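Local structure of glutamine amidotransferase domain-containing protein (Thermotoga maritima, 1O1Y) at residues His20-Ile32 and Ile186-Tyr200. The protein is probably a class I glutamine amidotransferase, releasing ammonia from glutamine for transfer to an acceptor that is not known. Sequence-based numbering, arbitrary orientation.
Sequences HVEIEDLGMMEDI and IEVGARTMKRWIEAY. With SO4 (sulfate ion), chain J.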
loop_
_atom_site.group_PDB
_atom_site.type_symbol
_atom_site.label_atom_id
_atom_site.label_comp_id
_atom_site.label_asym_id
_atom_site.label_seq_id
_atom_site.Cartn_x
_atom_site.Cartn_y
_atom_site.Cartn_z
ATOM N N HIS A 20 1.717 -9.323 -4.883
ATOM C CA HIS A 20 0.948 -9.804 -6.022
ATOM C C HIS A 20 1.661 -9.773 -7.353
ATOM O O HIS A 20 1.361 -10.575 -8.236
ATOM C CB HIS A 20 -0.234 -8.929 -6.134
ATOM C CG HIS A 20 -1.084 -8.947 -4.921
ATOM N ND1 HIS A 20 -1.537 -7.794 -4.321
ATOM C CD2 HIS A 20 -1.451 -9.970 -4.113
ATOM C CE1 HIS A 20 -2.289 -8.118 -3.278
ATOM N NE2 HIS A 20 -2.261 -9.435 -3.137
ATOM N N VAL A 21 2.586 -8.832 -7.487
ATOM C CA VAL A 21 3.307 -8.596 -8.730
ATOM C C VAL A 21 4.745 -8.381 -8.332
ATOM O O VAL A 21 4.990 -7.549 -7.470
ATOM C CB VAL A 21 2.767 -7.325 -9.430
ATOM C CG1 VAL A 21 3.525 -7.056 -10.696
ATOM C CG2 VAL A 21 1.250 -7.509 -9.785
ATOM N N GLU A 22 5.673 -9.112 -8.951
ATOM C CA GLU A 22 7.063 -9.121 -8.478
ATOM C C GLU A 22 7.688 -7.722 -8.416
ATOM O O GLU A 22 8.362 -7.377 -7.440
ATOM C CB GLU A 22 7.922 -10.033 -9.326
ATOM C CG GLU A 22 9.345 -10.151 -8.802
ATOM C CD GLU A 22 10.140 -11.205 -9.538
ATOM O OE1 GLU A 22 9.618 -11.792 -10.523
ATOM O OE2 GLU A 22 11.296 -11.445 -9.122
ATOM N N ILE A 23 7.414 -6.917 -9.444
ATOM C CA ILE A 23 7.915 -5.536 -9.528
ATOM C C ILE A 23 7.307 -4.620 -8.484
ATOM O O ILE A 23 7.930 -3.648 -8.055
ATOM C CB ILE A 23 7.610 -4.980 -10.963
ATOM C CG1 ILE A 23 8.508 -5.689 -11.978
ATOM C CG2 ILE A 23 7.751 -3.481 -11.046
ATOM C CD1 ILE A 23 9.949 -5.309 -11.904
ATOM N N GLU A 24 6.082 -4.911 -8.109
ATOM C CA GLU A 24 5.353 -4.094 -7.170
ATOM C C GLU A 24 5.646 -4.629 -5.776
ATOM O O GLU A 24 4.796 -5.164 -5.067
ATOM C CB GLU A 24 3.880 -4.003 -7.520
ATOM C CG GLU A 24 3.732 -3.478 -8.959
ATOM C CD GLU A 24 2.302 -3.365 -9.498
ATOM O OE1 GLU A 24 1.361 -3.196 -8.706
ATOM O OE2 GLU A 24 2.141 -3.391 -10.750
ATOM N N ASP A 25 6.872 -4.373 -5.373
ATOM C CA ASP A 25 7.449 -4.965 -4.178
ATOM C C ASP A 25 7.491 -3.962 -3.031
ATOM O O ASP A 25 6.751 -2.976 -3.023
ATOM C CB ASP A 25 8.782 -5.568 -4.536
ATOM C CG ASP A 25 9.847 -4.505 -4.877
ATOM O OD1 ASP A 25 9.593 -3.276 -4.829
ATOM O OD2 ASP A 25 10.982 -4.864 -5.199
ATOM N N LEU A 26 8.341 -4.195 -2.034
ATOM C CA LEU A 26 8.375 -3.315 -0.874
ATOM C C LEU A 26 8.922 -1.928 -1.166
ATOM O O LEU A 26 8.793 -1.025 -0.348
ATOM C CB LEU A 26 9.175 -3.941 0.267
ATOM C CG LEU A 26 8.443 -5.042 1.042
ATOM C CD1 LEU A 26 9.498 -5.847 1.831
ATOM C CD2 LEU A 26 7.362 -4.527 1.929
ATOM N N GLY A 27 9.559 -1.762 -2.318
ATOM C CA GLY A 27 10.131 -0.468 -2.660
ATOM C C GLY A 27 11.125 -0.030 -1.586
ATOM O O GLY A 27 11.951 -0.838 -1.096
HETATM N N MSE A 28 11.014 1.226 -1.178
HETATM C CA MSE A 28 11.911 1.793 -0.169
HETATM C C MSE A 28 11.669 1.209 1.210
HETATM O O MSE A 28 12.540 1.341 2.077
HETATM C CB MSE A 28 11.745 3.318 -0.076
HETATM C CG MSE A 28 12.123 4.007 -1.367
HETATM SE SE MSE A 28 12.341 5.968 -1.108
HETATM C CE MSE A 28 10.613 6.531 -1.018
HETATM N N MSE A 29 10.562 0.511 1.421
HETATM C CA MSE A 29 10.388 -0.226 2.681
HETATM C C MSE A 29 11.454 -1.276 2.852
HETATM O O MSE A 29 11.902 -1.506 3.982
HETATM C CB MSE A 29 9.011 -0.833 2.835
HETATM C CG MSE A 29 7.923 0.150 3.040
HETATM SE SE MSE A 29 6.192 -0.705 3.289
HETATM C CE MSE A 29 5.697 -0.791 1.418
ATOM N N GLU A 30 11.905 -1.903 1.755
ATOM C CA GLU A 30 13.011 -2.869 1.864
ATOM C C GLU A 30 14.307 -2.238 2.437
ATOM O O GLU A 30 14.989 -2.828 3.287
ATOM C CB GLU A 30 13.313 -3.502 0.496
ATOM C CG GLU A 30 13.843 -4.885 0.587
ATOM C CD GLU A 30 13.912 -5.522 -0.787
ATOM O OE1 GLU A 30 12.879 -5.999 -1.312
ATOM O OE2 GLU A 30 15.004 -5.488 -1.341
ATOM N N ASP A 31 14.640 -1.063 1.933
ATOM C CA ASP A 31 15.765 -0.293 2.383
ATOM C C ASP A 31 15.612 0.056 3.880
ATOM O O ASP A 31 16.573 -0.047 4.654
ATOM C CB ASP A 31 15.865 1.000 1.580
ATOM C CG ASP A 31 16.069 0.743 0.070
ATOM O OD1 ASP A 31 16.850 -0.177 -0.273
ATOM O OD2 ASP A 31 15.520 1.443 -0.793
ATOM N N ILE A 32 14.416 0.483 4.247
ATOM C CA ILE A 32 14.144 0.801 5.644
ATOM C C ILE A 32 14.255 -0.418 6.537
ATOM O O ILE A 32 14.849 -0.347 7.612
ATOM C CB ILE A 32 12.808 1.474 5.805
ATOM C CG1 ILE A 32 12.809 2.823 5.106
ATOM C CG2 ILE A 32 12.477 1.613 7.305
ATOM C CD1 ILE A 32 11.448 3.430 4.956
ATOM N N ILE A 186 3.957 5.809 -1.207
ATOM C CA ILE A 186 5.047 6.611 -0.696
ATOM C C ILE A 186 6.324 5.780 -0.622
ATOM O O ILE A 186 7.365 6.285 -0.153
ATOM C CB ILE A 186 4.719 7.216 0.693
ATOM C CG1 ILE A 186 4.548 6.148 1.766
ATOM C CG2 ILE A 186 3.482 8.090 0.624
ATOM C CD1 ILE A 186 4.282 6.708 3.200
ATOM N N GLU A 187 6.270 4.547 -1.137
ATOM C CA GLU A 187 7.449 3.640 -1.156
ATOM C C GLU A 187 8.196 3.595 -2.465
ATOM O O GLU A 187 9.185 2.875 -2.588
ATOM C CB GLU A 187 7.063 2.225 -0.733
ATOM C CG GLU A 187 6.422 1.343 -1.803
ATOM C CD GLU A 187 4.957 1.673 -2.144
ATOM O OE1 GLU A 187 4.297 2.574 -1.537
ATOM O OE2 GLU A 187 4.419 0.959 -3.036
ATOM N N VAL A 188 7.707 4.318 -3.472
ATOM C CA VAL A 188 8.334 4.320 -4.784
ATOM C C VAL A 188 9.247 5.547 -4.906
ATOM O O VAL A 188 8.793 6.677 -5.142
ATOM C CB VAL A 188 7.288 4.243 -5.933
ATOM C CG1 VAL A 188 7.993 4.218 -7.323
ATOM C CG2 VAL A 188 6.382 3.018 -5.781
ATOM N N GLY A 189 10.526 5.278 -4.729
ATOM C CA GLY A 189 11.603 6.225 -4.942
ATOM C C GLY A 189 12.155 6.077 -6.340
ATOM O O GLY A 189 11.559 5.369 -7.147
ATOM N N ALA A 190 13.274 6.726 -6.621
ATOM C CA ALA A 190 13.795 6.721 -7.982
ATOM C C ALA A 190 14.223 5.316 -8.458
ATOM O O ALA A 190 13.950 4.954 -9.586
ATOM C CB ALA A 190 14.934 7.707 -8.121
ATOM N N ARG A 191 14.891 4.539 -7.608
ATOM C CA ARG A 191 15.367 3.188 -7.988
ATOM C C ARG A 191 14.177 2.273 -8.354
ATOM O O ARG A 191 14.190 1.607 -9.382
ATOM C CB ARG A 191 16.163 2.584 -6.824
ATOM C CG ARG A 191 16.513 1.102 -6.981
ATOM C CD ARG A 191 17.124 0.443 -5.692
ATOM N NE ARG A 191 16.233 0.444 -4.516
ATOM C CZ ARG A 191 15.192 -0.377 -4.305
ATOM N NH1 ARG A 191 14.861 -1.317 -5.183
ATOM N NH2 ARG A 191 14.468 -0.252 -3.191
ATOM N N THR A 192 13.129 2.297 -7.541
ATOM C CA THR A 192 11.917 1.514 -7.782
ATOM C C THR A 192 11.162 2.042 -9.039
ATOM O O THR A 192 10.672 1.280 -9.885
ATOM C CB THR A 192 11.021 1.555 -6.547
ATOM O OG1 THR A 192 11.701 0.909 -5.452
ATOM C CG2 THR A 192 9.760 0.803 -6.736
HETATM N N MSE A 193 11.083 3.358 -9.156
HETATM C CA MSE A 193 10.456 3.981 -10.317
HETATM C C MSE A 193 11.074 3.522 -11.619
HETATM O O MSE A 193 10.339 3.277 -12.620
HETATM C CB MSE A 193 10.456 5.512 -10.194
HETATM C CG MSE A 193 9.638 6.230 -11.284
HETATM SE SE MSE A 193 7.709 5.793 -11.170
HETATM C CE MSE A 193 7.294 6.910 -9.758
ATOM N N LYS A 194 12.402 3.416 -11.661
ATOM C CA LYS A 194 13.050 2.945 -12.859
ATOM C C LYS A 194 12.555 1.534 -13.238
ATOM O O LYS A 194 12.417 1.220 -14.417
ATOM C CB LYS A 194 14.566 2.906 -12.720
ATOM C CG LYS A 194 15.216 4.245 -12.728
ATOM C CD LYS A 194 16.698 4.112 -12.390
ATOM C CE LYS A 194 17.374 5.472 -12.302
ATOM N NZ LYS A 194 18.835 5.402 -12.627
ATOM N N ARG A 195 12.366 0.679 -12.245
ATOM C CA ARG A 195 11.867 -0.679 -12.496
ATOM C C ARG A 195 10.438 -0.666 -13.026
ATOM O O ARG A 195 10.106 -1.450 -13.912
ATOM C CB ARG A 195 11.911 -1.540 -11.218
ATOM C CG ARG A 195 13.367 -1.853 -10.789
ATOM C CD ARG A 195 14.183 -2.595 -11.822
ATOM N NE ARG A 195 15.550 -2.856 -11.371
ATOM C CZ ARG A 195 16.411 -3.646 -12.013
ATOM N NH1 ARG A 195 16.071 -4.250 -13.159
ATOM N NH2 ARG A 195 17.629 -3.823 -11.517
ATOM N N TRP A 196 9.605 0.183 -12.452
ATOM C CA TRP A 196 8.191 0.278 -12.859
ATOM C C TRP A 196 8.047 0.817 -14.271
ATOM O O TRP A 196 7.247 0.301 -15.080
ATOM C CB TRP A 196 7.369 1.155 -11.941
ATOM C CG TRP A 196 6.967 0.603 -10.613
ATOM C CD1 TRP A 196 7.767 -0.015 -9.693
ATOM C CD2 TRP A 196 5.670 0.675 -10.026
ATOM N NE1 TRP A 196 7.030 -0.346 -8.585
ATOM C CE2 TRP A 196 5.746 0.068 -8.763
ATOM C CE3 TRP A 196 4.410 1.144 -10.479
ATOM C CZ2 TRP A 196 4.663 -0.034 -7.925
ATOM C CZ3 TRP A 196 3.326 1.025 -9.642
ATOM C CH2 TRP A 196 3.470 0.421 -8.365
ATOM N N ILE A 197 8.805 1.855 -14.590
ATOM C CA ILE A 197 8.712 2.414 -15.938
ATOM C C ILE A 197 9.214 1.462 -16.998
ATOM O O ILE A 197 8.676 1.444 -18.089
ATOM C CB ILE A 197 9.326 3.842 -16.058
ATOM C CG1 ILE A 197 10.838 3.819 -15.983
ATOM C CG2 ILE A 197 8.706 4.768 -15.051
ATOM C CD1 ILE A 197 11.420 5.197 -15.703
ATOM N N GLU A 198 10.220 0.642 -16.690
ATOM C CA GLU A 198 10.619 -0.412 -17.593
ATOM C C GLU A 198 9.557 -1.528 -17.671
ATOM O O GLU A 198 9.282 -1.992 -18.775
ATOM C CB GLU A 198 11.989 -0.986 -17.227
ATOM C CG GLU A 198 12.507 -2.087 -18.143
ATOM C CD GLU A 198 12.717 -1.643 -19.586
ATOM O OE1 GLU A 198 12.725 -0.419 -19.877
ATOM O OE2 GLU A 198 12.868 -2.532 -20.452
ATOM N N ALA A 199 8.987 -1.936 -16.549
ATOM C CA ALA A 199 8.019 -3.031 -16.545
ATOM C C ALA A 199 6.752 -2.644 -17.320
ATOM O O ALA A 199 6.132 -3.504 -17.968
ATOM C CB ALA A 199 7.620 -3.435 -15.136
ATOM N N TYR A 200 6.382 -1.359 -17.239
ATOM C CA TYR A 200 5.100 -0.869 -17.744
ATOM C C TYR A 200 5.250 0.144 -18.852
ATOM O O TYR A 200 4.369 0.957 -19.070
ATOM C CB TYR A 200 4.237 -0.334 -16.621
ATOM C CG TYR A 200 4.061 -1.334 -15.498
ATOM C CD1 TYR A 200 4.288 -0.987 -14.175
ATOM C CD2 TYR A 200 3.709 -2.646 -15.774
ATOM C CE1 TYR A 200 4.184 -1.915 -13.160
ATOM C CE2 TYR A 200 3.596 -3.578 -14.761
ATOM C CZ TYR A 200 3.836 -3.216 -13.468
ATOM O OH TYR A 200 3.714 -4.169 -12.472
HETATM S S SO4 J . 17.146 -2.540 -8.145
HETATM O O1 SO4 J . 17.446 -3.921 -8.513
HETATM O O2 SO4 J . 17.875 -1.597 -8.998
HETATM O O3 SO4 J . 17.531 -2.369 -6.749
HETATM O O4 SO4 J . 15.720 -2.303 -8.329
HETATM O O HOH W 1 4.990 -1.388 -4.355
HETATM O O HOH W 2 7.398 -1.159 -5.736
HETATM O O HOH W 3 11.735 -1.916 -6.019
#
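Trp196 takes two aliphatic groups of the 20-32 loop over one ring face. Ile23 CG2 lies 4.1 Å from the centroid of the five-membered ring, and Glu24 CG is equally far from that of the six-membered ring. Both are CH-pi contacts. Ile23 CG1 also touches Ala199 CB. Trp196 CG stands anti to the carbonyl carbon (chi1 -76°), which brings the indole face against Ile23 and Glu24. NE1 donates to a water that has Asp25 OD1 within reach. Replacing the indole by an alanine is likely to leave Ile23 and Glu24 without the ring face they rest on and this water without the NE1 hydrogen.

Beyond the ring, the extended Glu24 chain brings OE2 to 2.5 Å from Tyr200 OH, unusually short for a hydrogen bond; whether the hydroxyl proton serves this carboxylate is not settled. The carboxylate and phenol planes are nearly perpendicular.

The backbones join where Met28 N donates to Glu187 O at 2.8 Å, in the carbonyl plane and on a lone pair. Gly27 CA makes a CA-H...O contact with the same oxygen.

Arg191 bends at chi3 (62°) and turns its edge to Asp31. Arg191 NH2 forms a salt bridge with Asp31 OD2 at 3.1 Å, meeting it from above the carboxylate plane, and a weak bond to Gly27 O. Arg191 and Arg195 together hold a sulfate, probably from the crystallisation liquor.

Glu187 OE2 hydrogen-bonds His185 ND1; by family these two probably complete the catalytic triad with Cys100. The His185 ring meets Trp196 edge-to-face. The contact sets the loop between strand 14-18 and helix 28-35 against helix 190-199, with Met29 reaching helix 211-237 and Leu26 resting on strand 39-43.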